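Local coordinates for ABC-type transport system, molybdenum-specific extracellular solute-binding protein (Clostridium difficile, PDB 4KD5) that probably binds molybdate or tungstate outside the cell and delivers it to an ABC-type membrane transporter, at residues Lys103-Asp108 and Leu134-Lys139. Residues are numbered along the deposited sequence; the frame is centred on the assembly and turned at random.
Sequences KDLTTD and LNLKDK. With SBT (2-butanol), chain I; FMT (formic acid), chain E.
Leu-105 and Leu-136 meet through one methyl each, CD1 of Leu-105 lying 4.4 Å from CD1 of Leu-136. The two side chains share nearly the same extended shape, with CG beside the backbone N in both and CD1 anti to CA, which carries that methyl to the far end of each leucine. Nearer the surface, the methyl CG2 of Thr-106 rests against the end of Lys-139, 4.1 Å from both CE and NZ of Lys-139. The lysine chain runs out from the backbone and bends at chi3 (78°), laying its last atoms obliquely across the threonine. No hydrogen bond joins the two segments, and the contact is small and rests on van der Waals touches, burying 130 Å² in all. Segment 103-108 is tied internally: Thr-107 OG1 donates to Asp-104 O at 3.1 Å, approaching tilted 33° from the carbonyl plane. Beyond it, a 2-butanol molecule lies against Thr-107, and its OH makes a weak hydrogen bond to Asp-108 OD2. Asn-135, with positive phi, ends helix 122-133 in a Schellman motif. The contact thus joins the loop entering strand 113-116 to the one between helix 122-133 and strand 144-147, while Leu-105 also packs on Val-164 and Phe-166 of strand 164-168.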
ATOM      1  N   LYS A 103      11.649   5.902 -49.096  1.00 75.61           N
ATOM      2  CA  LYS A 103      12.434   6.178 -50.295  1.00 80.43           C
ATOM      3  C   LYS A 103      11.587   6.878 -51.355  1.00 85.18           C
ATOM      4  O   LYS A 103      12.095   7.674 -52.144  1.00 86.50           O
ATOM      5  CB  LYS A 103      13.034   4.879 -50.858  1.00 85.82           C
ATOM      6  CG  LYS A 103      14.560   4.870 -50.914  1.00 90.91           C
ATOM      7  CD  LYS A 103      15.147   3.461 -51.082  1.00 97.49           C
ATOM      8  CE  LYS A 103      14.943   2.891 -52.483  1.00102.78           C
ATOM      9  NZ  LYS A 103      13.704   2.072 -52.590  1.00102.35           N
ATOM     10  N   ASP A 104      10.288   6.589 -51.349  1.00 85.58           N
ATOM     11  CA  ASP A 104       9.359   7.143 -52.330  1.00 88.22           C
ATOM     12  C   ASP A 104       9.044   8.628 -52.113  1.00 79.47           C
ATOM     13  O   ASP A 104       8.364   9.246 -52.931  1.00 77.01           O
ATOM     14  CB  ASP A 104       8.064   6.327 -52.346  1.00 96.12           C
ATOM     15  CG  ASP A 104       8.285   4.893 -52.787  1.00108.38           C
ATOM     16  OD1 ASP A 104       7.329   4.284 -53.311  1.00116.38           O
ATOM     17  OD2 ASP A 104       9.409   4.377 -52.613  1.00109.96           O
ATOM     18  N   LEU A 105       9.533   9.193 -51.012  1.00 70.48           N
ATOM     19  CA  LEU A 105       9.358  10.621 -50.747  1.00 59.72           C
ATOM     20  C   LEU A 105      10.128  11.463 -51.765  1.00 72.81           C
ATOM     21  O   LEU A 105       9.697  12.549 -52.145  1.00 76.37           O
ATOM     22  CB  LEU A 105       9.824  10.984 -49.334  1.00 51.94           C
ATOM     23  CG  LEU A 105       9.073  10.459 -48.116  1.00 47.49           C
ATOM     24  CD1 LEU A 105       9.677  11.019 -46.839  1.00 42.10           C
ATOM     25  CD2 LEU A 105       7.616  10.839 -48.202  1.00 49.85           C
ATOM     26  N   THR A 106      11.270  10.945 -52.205  1.00 75.46           N
ATOM     27  CA  THR A 106      12.165  11.676 -53.099  1.00 75.10           C
ATOM     28  C   THR A 106      11.759  11.539 -54.569  1.00 78.40           C
ATOM     29  O   THR A 106      12.140  12.354 -55.409  1.00 80.77           O
ATOM     30  CB  THR A 106      13.611  11.203 -52.928  1.00 80.28           C
ATOM     31  OG1 THR A 106      13.804  10.729 -51.591  1.00 74.46           O
ATOM     32  CG2 THR A 106      14.578  12.334 -53.204  1.00 88.22           C
ATOM     33  N   THR A 107      10.986  10.499 -54.870  1.00 80.81           N
ATOM     34  CA  THR A 107      10.560  10.208 -56.238  1.00 86.74           C
ATOM     35  C   THR A 107       9.420  11.117 -56.689  1.00 83.32           C
ATOM     36  O   THR A 107       8.885  11.891 -55.900  1.00 73.62           O
ATOM     37  CB  THR A 107      10.119   8.738 -56.387  1.00 91.24           C
ATOM     38  OG1 THR A 107       8.768   8.590 -55.934  1.00 89.40           O
ATOM     39  CG2 THR A 107      11.021   7.829 -55.576  1.00 92.05           C
ATOM     40  N   ASP A 108       9.048  11.001 -57.960  1.00 90.43           N
ATOM     41  CA  ASP A 108       7.945  11.775 -58.521  1.00 98.65           C
ATOM     42  C   ASP A 108       6.593  11.152 -58.189  1.00102.65           C
ATOM     43  O   ASP A 108       5.549  11.716 -58.511  1.00103.31           O
ATOM     44  CB  ASP A 108       8.090  11.894 -60.039  1.00117.90           C
ATOM     45  CG  ASP A 108       8.488  13.290 -60.484  1.00127.67           C
ATOM     46  OD1 ASP A 108       7.586  14.102 -60.785  1.00131.76           O
ATOM     47  OD2 ASP A 108       9.703  13.574 -60.545  1.00129.50           O
ATOM     48  N   LEU A 134      17.344  13.287 -41.526  1.00 49.38           N
ATOM     49  CA  LEU A 134      17.536  12.495 -42.739  1.00 57.61           C
ATOM     50  C   LEU A 134      17.969  13.366 -43.927  1.00 61.33           C
ATOM     51  O   LEU A 134      18.099  12.869 -45.049  1.00 60.70           O
ATOM     52  CB  LEU A 134      16.269  11.713 -43.098  1.00 54.33           C
ATOM     53  CG  LEU A 134      15.913  10.517 -42.221  1.00 54.08           C
ATOM     54  CD1 LEU A 134      14.572   9.934 -42.628  1.00 53.90           C
ATOM     55  CD2 LEU A 134      16.980   9.453 -42.328  1.00 54.91           C
ATOM     56  N   ASN A 135      18.186  14.656 -43.668  1.00 58.45           N
ATOM     57  CA  ASN A 135      18.639  15.605 -44.683  1.00 66.09           C
ATOM     58  C   ASN A 135      17.689  15.696 -45.876  1.00 60.62           C
ATOM     59  O   ASN A 135      18.121  15.831 -47.016  1.00 66.91           O
ATOM     60  CB  ASN A 135      20.052  15.250 -45.154  1.00 77.34           C
ATOM     61  CG  ASN A 135      20.946  14.785 -44.021  1.00 87.42           C
ATOM     62  OD1 ASN A 135      21.081  15.460 -43.002  1.00 86.06           O
ATOM     63  ND2 ASN A 135      21.546  13.610 -44.186  1.00 94.92           N
ATOM     64  N   LEU A 136      16.392  15.626 -45.598  1.00 59.30           N
ATOM     65  CA  LEU A 136      15.375  15.641 -46.638  1.00 61.77           C
ATOM     66  C   LEU A 136      14.545  16.915 -46.594  1.00 63.98           C
ATOM     67  O   LEU A 136      13.746  17.171 -47.494  1.00 62.95           O
ATOM     68  CB  LEU A 136      14.457  14.424 -46.503  1.00 58.38           C
ATOM     69  CG  LEU A 136      15.068  13.039 -46.695  1.00 57.94           C
ATOM     70  CD1 LEU A 136      14.006  11.959 -46.582  1.00 59.50           C
ATOM     71  CD2 LEU A 136      15.749  12.959 -48.039  1.00 59.33           C
ATOM     72  N   LYS A 137      14.735  17.713 -45.547  1.00 67.15           N
ATOM     73  CA  LYS A 137      13.865  18.863 -45.305  1.00 72.74           C
ATOM     74  C   LYS A 137      13.922  19.930 -46.398  1.00 77.44           C
ATOM     75  O   LYS A 137      12.899  20.527 -46.736  1.00 83.47           O
ATOM     76  CB  LYS A 137      14.144  19.498 -43.939  1.00 71.34           C
ATOM     77  CG  LYS A 137      12.966  20.297 -43.411  1.00 64.47           C
ATOM     78  CD  LYS A 137      13.384  21.320 -42.370  1.00 66.32           C
ATOM     79  CE  LYS A 137      12.266  22.328 -42.144  1.00 68.69           C
ATOM     80  NZ  LYS A 137      12.611  23.387 -41.151  1.00 71.13           N
ATOM     81  N   ASP A 138      15.107  20.176 -46.948  1.00 81.98           N
ATOM     82  CA  ASP A 138      15.240  21.155 -48.027  1.00 90.37           C
ATOM     83  C   ASP A 138      14.689  20.633 -49.351  1.00 85.19           C
ATOM     84  O   ASP A 138      13.889  21.306 -49.996  1.00 89.90           O
ATOM     85  CB  ASP A 138      16.700  21.610 -48.186  1.00104.89           C
ATOM     86  CG  ASP A 138      16.976  22.950 -47.524  1.00116.48           C
ATOM     87  OD1 ASP A 138      18.166  23.283 -47.327  1.00125.37           O
ATOM     88  OD2 ASP A 138      16.009  23.667 -47.201  1.00116.82           O
ATOM     89  N   LYS A 139      15.112  19.432 -49.740  1.00 77.56           N
ATOM     90  CA  LYS A 139      14.674  18.815 -50.994  1.00 77.22           C
ATOM     91  C   LYS A 139      13.153  18.728 -51.121  1.00 70.03           C
ATOM     92  O   LYS A 139      12.608  18.800 -52.217  1.00 75.77           O
ATOM     93  CB  LYS A 139      15.275  17.409 -51.141  1.00 82.35           C
ATOM     94  CG  LYS A 139      16.799  17.366 -51.176  1.00 95.11           C
ATOM     95  CD  LYS A 139      17.343  15.933 -51.255  1.00101.36           C
ATOM     96  CE  LYS A 139      17.244  15.346 -52.663  1.00108.07           C
ATOM     97  NZ  LYS A 139      18.232  14.241 -52.882  1.00111.68           N
TER
HETATM   98  C1  SBT I 304      13.136  10.547 -59.584  1.00 73.11           C
HETATM   99  C2  SBT I 304      12.103   9.875 -60.478  1.00 73.48           C
HETATM  100  C3  SBT I 304      11.549   8.614 -59.831  1.00 68.05           C
HETATM  101  C4  SBT I 304      12.657   7.627 -59.538  1.00 66.88           C
HETATM  102  OH  SBT I 304      11.031  10.785 -60.728  1.00 77.63           O
HETATM  103  C   FMT E 300      13.351   3.030 -46.619  1.00 91.78           C
HETATM  104  O1  FMT E 300      13.245   3.643 -45.558  1.00 88.21           O
HETATM  105  O2  FMT E 300      12.473   2.985 -47.480  1.00 91.60           O